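Local coordinates for protein putative NADPH-dependent oxidoreductase (Desulfitobacterium hafniense DCB-2, PDB 3DB2) that probably catalyses an NADPH-dependent oxidation-reduction, as a two-domain oxidoreductase of the GFO/IDH/MocA type, at residues L132-M135 against K136-I139; H124-R127 against R128-A131; V82-Q85 against C86-G90; A56-E59 against A60-R64. One frame throughout, in Å; residues are numbered along the deposited sequence.

How the interactions relate
Along the chain the order is interaction 4, 3, 2 and then 1. Interactions 4 and 3 belong to the Rossmann-fold half, on helices 58-62 and 79-88. Their centres are 11 Å apart and they touch, Cys-86 SG lying 3.5 Å from Met-58 CE. Interaction 2 follows strand 120-123, an outermost strand of the parallel sheet, and leads straight into interaction 1 on helix 130-140, with centres 10 Å apart. Residues 124-131 thus carry the chain from the nucleotide-binding type of fold to the helix packed on the large mixed sheet. Interactions 1 and 4, 42 Å apart between centres, lie on opposite sides of the chain's centre.

Interaction 1. Residues L132-M135 against K136-I139; sequences LRKM and KEMI
Lys-134 and Met-138, one helical turn apart and the latter a selenomethionine, lay their side chains across each other at a slant. The lysine's CG is anti to its backbone nitrogen (chi1 175°), and a bend at chi2 carries the chain along the helix until CE rests 3.8 Å from CG of Met-138 and 3.9 Å from its SE. With Met-138 CG anti to its carbonyl carbon, beside the backbone nitrogen, it also comes to 3.4 Å from Lys-134 O. Glu-137 crosses the same lysine obliquely, beside its aliphatic part: OE2 is 3.8 Å from CD of Lys-134 but 4.4 Å from NZ, too long for a salt bridge, so any attraction there is probably diffuse. In the crystal the ammonium group hydrogen-bonds a glycerol, probably from the crystallisation liquor. Under the side chains, successive i to i+4 bonds hold the turn, among them Met-138 N to Lys-134 O (2.9 Å, N-H...O 165°). Ile-139 sets its CG1 3.2 Å from Met-135 O, alongside the bond that its own nitrogen makes to that oxygen. Met-135 and Leu-132 serve the buried side, packing on strands 240-247 and 250-256, with Met-138 also reaching strand 250-256, while Arg-133 forms a salt bridge with Glu-321. The arrangement is that of an amphipathic alpha-helix, here 130-140, laid on the mixed sheet of the GFO/IDH/MocA C-terminal domain.

Interaction 2. Residues H124-R127 against R128-A131; sequences HSSR and RLGA
Two backbone hydrogen bonds join Ser-125 and Ser-126 to Arg-128 and Leu-129, each spanning three residues in the 3-10 manner. Arg-128 N reaches Ser-125 O at 2.9 Å and Leu-129 N reaches Ser-126 O at 3.1 Å; both donors stand well above the carbonyl planes, the second by 63°. A water adds a third link, donating to His-124 O at 3.0 Å and accepting from Arg-128 NE at 2.8 Å, where it lies in the guanidinium plane at its edge. Carbon atoms of the side chains pack against the oxygens around these bonds. Arg-128 CG, held beside its backbone nitrogen (chi1 -44°), comes within 3.2 Å of Ser-125 O, and the CD1 branch of Leu-129 approaches Ser-126 OG at 4.0 Å. Ion pairs occupy the arginine ends. Arg-127 and Arg-128 diverge: the former bridges to Asp-188 and Glu-321, the latter to Glu-309, so their buried charges are balanced by acids from elsewhere in the chain. Leu-129 occupies the N-cap position of helix 130-140 but has no side-chain acceptor; instead Asp-268 takes the amides of Gly-130 and Ala-131. The turn thus connects strand 120-123 to that helix, with helix 183-194 meeting Arg-127 and helix 302-316 meeting Arg-128.

Interaction 3. Residues V82-Q85 against C86-G90; sequences VIEQ and CARSG
Val-82 and Cys-86 meet on the better packed side of this helical turn. Cys-86 N bonds to Val-82 O at 2.9 Å, and the thiol, turned beside its own backbone nitrogen (chi1 -61°), sets SG 4.2 Å from the CG1 branch of Val-82. Next to it, Ala-87 N bonds to Ile-83 O at 2.8 Å with a nearly straight N-H...O angle of 168°. Ile-83 and Cys-86 both pack against strands 69-72 and 92-96, which makes this the sheet-facing side. The other side is looser and more polar. There the extended Arg-88 chain brings its guanidinium over Glu-84, whose CB lies 3.9 Å above one face, near the rim, and 4.0 Å from NH1. Glu-84 OE1 lies well out of the guanidinium plane, with no N-H aimed at it, and pairs instead with Arg-108. At the exposed end Ser-89 N makes only a weak bond to Gln-85 O, and a water 2.6 Å from Gln-85 O also bonds Ser-89 OG at 3.0 Å. Gly-90, with positive phi, is the C-prime residue of a Schellman motif that closes helix 79-88 within the beta-alpha-beta unit of the Rossmann fold.

Interaction 4. Residues A56-E59 against A60-R64; sequences ATME and ALLAR
Leu-62 folds back over the carbonyl of Met-58, the selenomethionine one turn earlier in helix 58-62. From the start of its side chain, CB lies 3.5 Å from Met-58 O; CG, placed anti to the carbonyl carbon and beside the backbone nitrogen (chi1 -68°), comes closer, at 3.3 Å. At the tip, CD1 is still 3.7 Å from Met-58 O and meets the methyl CE of Met-58 at 4.2 Å, where the two chains run askew to each other. Bends at chi2 and chi3 curl the Met-58 chain so that CE can make this contact. The same oxygen accepts Leu-62 N at 2.9 Å, in a bond of 158° at the hydrogen. Outside the turn, both side chains pack on Gln-85 and Cys-86 of helix 79-88. At the helix start, Thr-57 occupies the N-cap position, with its carbonyl taking Leu-61 N at 3.2 Å and, weakly, Ala-60 N. Its OG1 lies 3.2 Å from the methyl CB of Ala-60. Glu-59 O then accepts Ala-63 N at 2.9 Å. Chemically, main-chain hydrogen bonding holds the turn while Met-58 and Leu-62 add dispersion; the polar side-chain bonds lie outside it, as in the weak one from Gln-85 NE2 to Glu-59 OE2 and the Arg-64 to Asp-55 salt bridge.

Interaction 1. Residues L132-M135 against K136-I139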
loop_
_atom_site.group_PDB
_atom_site.type_symbol
_atom_site.label_atom_id
_atom_site.label_comp_id
_atom_site.label_asym_id
_atom_site.label_seq_id
_atom_site.Cartn_x
_atom_site.Cartn_y
_atom_site.Cartn_z
ATOM N N LEU C 132 14.019 1.347 12.637
ATOM C CA LEU C 132 14.249 2.135 11.425
ATOM C C LEU C 132 15.733 2.236 11.093
ATOM O O LEU C 132 16.212 2.223 9.929
ATOM C CB LEU C 132 13.598 3.503 11.629
ATOM C CG LEU C 132 12.183 3.676 11.104
ATOM C CD1 LEU C 132 12.131 3.508 9.587
ATOM C CD2 LEU C 132 11.243 2.690 11.807
ATOM N N ARG C 133 16.540 2.323 12.154
ATOM C CA ARG C 133 18.001 2.289 12.028
ATOM C C ARG C 133 18.484 0.980 11.384
ATOM O O ARG C 133 19.393 0.991 10.552
ATOM C CB ARG C 133 18.695 2.507 13.364
ATOM C CG ARG C 133 18.500 3.851 14.025
ATOM C CD ARG C 133 18.845 5.009 13.106
ATOM N NE ARG C 133 18.951 6.300 13.746
ATOM C CZ ARG C 133 18.926 7.520 13.238
ATOM N NH1 ARG C 133 18.785 7.766 11.952
ATOM N NH2 ARG C 133 19.051 8.579 14.042
ATOM N N LYS C 134 17.877 -0.134 11.752
ATOM C CA LYS C 134 18.291 -1.430 11.228
ATOM C C LYS C 134 17.861 -1.518 9.776
ATOM O O LYS C 134 18.606 -1.947 8.876
ATOM C CB LYS C 134 17.704 -2.524 12.120
ATOM C CG LYS C 134 17.956 -3.941 11.643
ATOM C CD LYS C 134 19.444 -4.237 11.789
ATOM C CE LYS C 134 19.834 -5.433 10.940
ATOM N NZ LYS C 134 20.445 -6.472 11.817
HETATM N N MSE C 135 16.622 -1.091 9.506
HETATM C CA MSE C 135 16.129 -1.116 8.121
HETATM C C MSE C 135 17.015 -0.287 7.207
HETATM O O MSE C 135 17.281 -0.640 6.049
HETATM C CB MSE C 135 14.659 -0.675 8.055
HETATM C CG MSE C 135 13.718 -1.683 8.719
HETATM SE SE MSE C 135 11.942 -0.862 9.004
HETATM C CE MSE C 135 11.425 -1.008 7.147
ATOM N N LYS C 136 17.518 0.827 7.680
ATOM C CA LYS C 136 18.391 1.729 6.964
ATOM C C LYS C 136 19.704 1.011 6.653
ATOM O O LYS C 136 20.220 1.021 5.520
ATOM C CB LYS C 136 18.622 3.011 7.781
ATOM C CG LYS C 136 19.498 4.030 7.060
ATOM C CD LYS C 136 18.902 4.316 5.690
ATOM C CE LYS C 136 19.310 5.695 5.190
ATOM N NZ LYS C 136 19.401 5.700 3.704
ATOM N N GLU C 137 20.249 0.357 7.652
ATOM C CA GLU C 137 21.464 -0.454 7.485
ATOM C C GLU C 137 21.267 -1.499 6.393
ATOM O O GLU C 137 22.095 -1.596 5.474
ATOM C CB GLU C 137 21.789 -1.116 8.802
ATOM C CG GLU C 137 23.135 -1.773 9.028
ATOM C CD GLU C 137 23.357 -1.853 10.545
ATOM O OE1 GLU C 137 23.892 -0.870 11.100
ATOM O OE2 GLU C 137 22.967 -2.874 11.152
HETATM N N MSE C 138 20.165 -2.249 6.492
HETATM C CA MSE C 138 19.914 -3.329 5.534
HETATM C C MSE C 138 19.795 -2.810 4.119
HETATM O O MSE C 138 20.247 -3.435 3.149
HETATM C CB MSE C 138 18.705 -4.161 5.943
HETATM C CG MSE C 138 18.952 -4.940 7.229
HETATM SE SE MSE C 138 17.348 -5.748 7.990
HETATM C CE MSE C 138 17.592 -7.547 7.281
ATOM N N ILE C 139 19.191 -1.631 3.958
ATOM C CA ILE C 139 19.073 -1.012 2.644
ATOM C C ILE C 139 20.419 -0.475 2.193
ATOM O O ILE C 139 20.803 -0.592 1.027
ATOM C CB ILE C 139 18.027 0.118 2.700
ATOM C CG1 ILE C 139 16.597 -0.418 2.900
ATOM C CG2 ILE C 139 18.092 1.053 1.509
ATOM C CD1 ILE C 139 15.608 0.670 3.271
#

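Interaction 2. Residues H124-R127 against R128-A131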
loop_
_atom_site.group_PDB
_atom_site.type_symbol
_atom_site.label_atom_id
_atom_site.label_comp_id
_atom_site.label_asym_id
_atom_site.label_seq_id
_atom_site.Cartn_x
_atom_site.Cartn_y
_atom_site.Cartn_z
ATOM N N HIS C 124 11.296 14.587 14.409
ATOM C CA HIS C 124 10.676 13.400 13.830
ATOM C C HIS C 124 11.389 12.168 14.391
ATOM O O HIS C 124 12.436 11.780 13.886
ATOM C CB HIS C 124 10.791 13.409 12.314
ATOM C CG HIS C 124 10.401 14.677 11.644
ATOM N ND1 HIS C 124 11.070 15.865 11.765
ATOM C CD2 HIS C 124 9.371 14.913 10.811
ATOM C CE1 HIS C 124 10.478 16.785 11.045
ATOM N NE2 HIS C 124 9.441 16.231 10.449
ATOM N N SER C 125 10.887 11.555 15.463
ATOM C CA SER C 125 11.751 10.629 16.201
ATOM C C SER C 125 11.637 9.197 15.732
ATOM O O SER C 125 12.432 8.388 16.178
ATOM C CB SER C 125 11.427 10.688 17.712
ATOM O OG SER C 125 10.155 10.095 17.966
ATOM N N SER C 126 10.664 8.881 14.883
ATOM C CA SER C 126 10.493 7.524 14.371
ATOM C C SER C 126 11.737 6.959 13.700
ATOM O O SER C 126 12.036 5.763 13.795
ATOM C CB SER C 126 9.288 7.468 13.373
ATOM O OG SER C 126 8.927 6.120 13.146
ATOM N N ARG C 127 12.475 7.805 12.963
ATOM C CA ARG C 127 13.661 7.385 12.251
ATOM C C ARG C 127 14.740 6.930 13.243
ATOM O O ARG C 127 15.636 6.208 12.827
ATOM C CB ARG C 127 14.265 8.459 11.345
ATOM C CG ARG C 127 14.758 9.725 11.989
ATOM C CD ARG C 127 15.737 10.454 11.106
ATOM N NE ARG C 127 15.075 11.252 10.067
ATOM C CZ ARG C 127 15.799 11.839 9.107
ATOM N NH1 ARG C 127 17.113 11.702 9.077
ATOM N NH2 ARG C 127 15.259 12.575 8.141
ATOM N N ARG C 128 14.604 7.333 14.496
ATOM C CA ARG C 128 15.567 6.985 15.526
ATOM C C ARG C 128 15.333 5.605 16.132
ATOM O O ARG C 128 16.233 5.052 16.789
ATOM C CB ARG C 128 15.538 8.017 16.655
ATOM C CG ARG C 128 15.495 9.463 16.222
ATOM C CD ARG C 128 16.378 10.333 17.071
ATOM N NE ARG C 128 16.654 11.568 16.350
ATOM C CZ ARG C 128 17.772 12.135 15.970
ATOM N NH1 ARG C 128 18.934 11.590 16.225
ATOM N NH2 ARG C 128 17.724 13.288 15.314
ATOM N N LEU C 129 14.138 5.047 15.942
ATOM C CA LEU C 129 13.841 3.736 16.489
ATOM C C LEU C 129 14.886 2.723 16.028
ATOM O O LEU C 129 15.390 2.885 14.925
ATOM C CB LEU C 129 12.450 3.288 16.069
ATOM C CG LEU C 129 11.272 3.996 16.759
ATOM C CD1 LEU C 129 9.960 3.648 16.096
ATOM C CD2 LEU C 129 11.222 3.604 18.238
ATOM N N GLY C 130 15.189 1.727 16.863
ATOM C CA GLY C 130 16.206 0.743 16.482
ATOM C C GLY C 130 15.753 0.038 15.203
ATOM O O GLY C 130 16.562 -0.322 14.370
ATOM N N ALA C 131 14.447 -0.135 15.040
ATOM C CA ALA C 131 13.945 -0.809 13.833
ATOM C C ALA C 131 14.226 0.031 12.605
ATOM O O ALA C 131 14.647 -0.534 11.608
ATOM C CB ALA C 131 12.478 -1.094 13.969
HETATM O O HOH W 1 14.652 13.208 15.399
#

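Interaction 3. Residues V82-Q85 against C86-G90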
loop_
_atom_site.group_PDB
_atom_site.type_symbol
_atom_site.label_atom_id
_atom_site.label_comp_id
_atom_site.label_asym_id
_atom_site.label_seq_id
_atom_site.Cartn_x
_atom_site.Cartn_y
_atom_site.Cartn_z
ATOM N N VAL C 82 7.497 31.514 17.812
ATOM C CA VAL C 82 8.196 31.156 19.050
ATOM C C VAL C 82 9.662 30.876 18.771
ATOM O O VAL C 82 10.563 31.335 19.486
ATOM C CB VAL C 82 7.522 29.966 19.724
ATOM C CG1 VAL C 82 8.340 29.528 20.919
ATOM C CG2 VAL C 82 6.106 30.321 20.145
ATOM N N ILE C 83 9.928 30.127 17.707
ATOM C CA ILE C 83 11.315 29.904 17.270
ATOM C C ILE C 83 12.009 31.221 16.981
ATOM O O ILE C 83 13.165 31.451 17.364
ATOM C CB ILE C 83 11.377 28.965 16.040
ATOM C CG1 ILE C 83 10.862 27.555 16.323
ATOM C CG2 ILE C 83 12.778 28.907 15.474
ATOM C CD1 ILE C 83 10.458 26.757 15.069
ATOM N N GLU C 84 11.345 32.150 16.319
ATOM C CA GLU C 84 12.026 33.416 15.997
ATOM C C GLU C 84 12.419 34.145 17.288
ATOM O O GLU C 84 13.556 34.588 17.393
ATOM C CB GLU C 84 11.142 34.274 15.116
ATOM C CG GLU C 84 11.025 33.904 13.656
ATOM C CD GLU C 84 9.911 34.610 12.913
ATOM O OE1 GLU C 84 8.934 35.057 13.544
ATOM O OE2 GLU C 84 10.000 34.743 11.670
ATOM N N GLN C 85 11.491 34.242 18.242
ATOM C CA GLN C 85 11.819 34.910 19.498
ATOM C C GLN C 85 12.933 34.208 20.236
ATOM O O GLN C 85 13.876 34.836 20.751
ATOM C CB GLN C 85 10.575 35.028 20.377
ATOM C CG GLN C 85 10.774 36.056 21.492
ATOM C CD GLN C 85 9.674 36.153 22.507
ATOM O OE1 GLN C 85 8.652 35.469 22.458
ATOM N NE2 GLN C 85 9.850 37.032 23.484
ATOM N N CYS C 86 12.925 32.871 20.288
ATOM C CA CYS C 86 13.995 32.189 21.036
ATOM C C CYS C 86 15.328 32.249 20.312
ATOM O O CYS C 86 16.364 32.515 20.894
ATOM C CB CYS C 86 13.615 30.732 21.296
ATOM S SG CYS C 86 12.134 30.547 22.280
ATOM N N ALA C 87 15.330 32.003 18.993
ATOM C CA ALA C 87 16.584 32.034 18.255
ATOM C C ALA C 87 17.207 33.421 18.279
ATOM O O ALA C 87 18.442 33.559 18.338
ATOM C CB ALA C 87 16.332 31.552 16.825
ATOM N N ARG C 88 16.388 34.471 18.239
ATOM C CA ARG C 88 16.989 35.812 18.267
ATOM C C ARG C 88 17.569 36.147 19.636
ATOM O O ARG C 88 18.367 37.094 19.707
ATOM C CB ARG C 88 15.966 36.857 17.826
ATOM C CG ARG C 88 15.328 36.560 16.492
ATOM C CD ARG C 88 14.255 37.570 16.128
ATOM N NE ARG C 88 14.110 37.554 14.663
ATOM C CZ ARG C 88 13.022 37.799 13.952
ATOM N NH1 ARG C 88 11.881 38.114 14.555
ATOM N NH2 ARG C 88 13.098 37.731 12.624
ATOM N N SER C 89 17.196 35.413 20.683
ATOM C CA SER C 89 17.861 35.551 21.968
ATOM C C SER C 89 18.999 34.555 22.138
ATOM O O SER C 89 19.549 34.374 23.233
ATOM C CB SER C 89 16.916 35.352 23.155
ATOM O OG SER C 89 16.195 36.560 23.390
ATOM N N GLY C 90 19.393 33.887 21.060
ATOM C CA GLY C 90 20.568 33.033 21.077
ATOM C C GLY C 90 20.300 31.635 21.581
ATOM O O GLY C 90 21.232 30.865 21.788
HETATM O O HOH W 2 14.068 37.323 21.387
#

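Interaction 4. Residues A56-E59 against A60-R64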
loop_
_atom_site.group_PDB
_atom_site.type_symbol
_atom_site.label_atom_id
_atom_site.label_comp_id
_atom_site.label_asym_id
_atom_site.label_seq_id
_atom_site.Cartn_x
_atom_site.Cartn_y
_atom_site.Cartn_z
ATOM N N ALA C 56 6.857 33.800 34.145
ATOM C CA ALA C 56 5.606 34.472 33.823
ATOM C C ALA C 56 5.591 34.983 32.385
ATOM O O ALA C 56 4.527 35.113 31.779
ATOM C CB ALA C 56 5.376 35.615 34.793
ATOM N N THR C 57 6.761 35.300 31.846
ATOM C CA THR C 57 6.853 35.888 30.516
ATOM C C THR C 57 7.969 35.229 29.710
ATOM O O THR C 57 8.924 34.676 30.268
ATOM C CB THR C 57 7.097 37.397 30.666
ATOM O OG1 THR C 57 8.148 37.608 31.617
ATOM C CG2 THR C 57 5.892 38.083 31.298
HETATM N N MSE C 58 7.861 35.292 28.393
HETATM C CA MSE C 58 8.897 34.666 27.554
HETATM C C MSE C 58 10.223 35.379 27.784
HETATM O O MSE C 58 11.279 34.765 27.740
HETATM C CB MSE C 58 8.476 34.799 26.080
HETATM C CG MSE C 58 7.620 33.629 25.594
HETATM SE SE MSE C 58 8.541 31.916 25.778
HETATM C CE MSE C 58 9.658 32.121 24.190
ATOM N N GLU C 59 10.135 36.690 28.006
ATOM C CA GLU C 59 11.331 37.520 28.191
ATOM C C GLU C 59 12.106 37.036 29.405
ATOM O O GLU C 59 13.328 36.954 29.505
ATOM C CB GLU C 59 10.860 38.969 28.303
ATOM C CG GLU C 59 10.274 39.570 27.043
ATOM C CD GLU C 59 8.912 39.075 26.611
ATOM O OE1 GLU C 59 8.028 38.785 27.448
ATOM O OE2 GLU C 59 8.702 38.979 25.379
ATOM N N ALA C 60 11.376 36.624 30.418
ATOM C CA ALA C 60 11.910 36.233 31.717
ATOM C C ALA C 60 12.661 34.916 31.532
ATOM O O ALA C 60 13.724 34.648 32.081
ATOM C CB ALA C 60 10.787 36.127 32.726
ATOM N N LEU C 61 12.054 34.063 30.694
ATOM C CA LEU C 61 12.697 32.769 30.378
ATOM C C LEU C 61 13.970 33.026 29.594
ATOM O O LEU C 61 15.052 32.498 29.876
ATOM C CB LEU C 61 11.701 31.897 29.625
ATOM C CG LEU C 61 12.045 30.457 29.258
ATOM C CD1 LEU C 61 10.759 29.646 29.254
ATOM C CD2 LEU C 61 12.760 30.453 27.920
ATOM N N LEU C 62 13.878 33.877 28.574
ATOM C CA LEU C 62 15.027 34.053 27.684
ATOM C C LEU C 62 16.174 34.766 28.369
ATOM O O LEU C 62 17.328 34.625 27.945
ATOM C CB LEU C 62 14.522 34.756 26.429
ATOM C CG LEU C 62 13.576 33.915 25.561
ATOM C CD1 LEU C 62 12.917 34.748 24.476
ATOM C CD2 LEU C 62 14.329 32.735 24.940
ATOM N N ALA C 63 15.868 35.483 29.437
ATOM C CA ALA C 63 16.894 36.196 30.210
ATOM C C ALA C 63 17.755 35.252 31.033
ATOM O O ALA C 63 18.837 35.633 31.494
ATOM C CB ALA C 63 16.274 37.239 31.132
ATOM N N ARG C 64 17.344 34.009 31.229
ATOM C CA ARG C 64 18.194 33.052 31.913
ATOM C C ARG C 64 19.364 32.552 31.080
ATOM O O ARG C 64 19.194 31.996 29.993
ATOM C CB ARG C 64 17.338 31.856 32.311
ATOM C CG ARG C 64 16.029 32.218 32.999
ATOM C CD ARG C 64 15.430 30.940 33.554
ATOM N NE ARG C 64 14.391 31.183 34.532
ATOM C CZ ARG C 64 14.411 31.052 35.842
ATOM N NH1 ARG C 64 15.487 30.650 36.494
ATOM N NH2 ARG C 64 13.291 31.348 36.504
#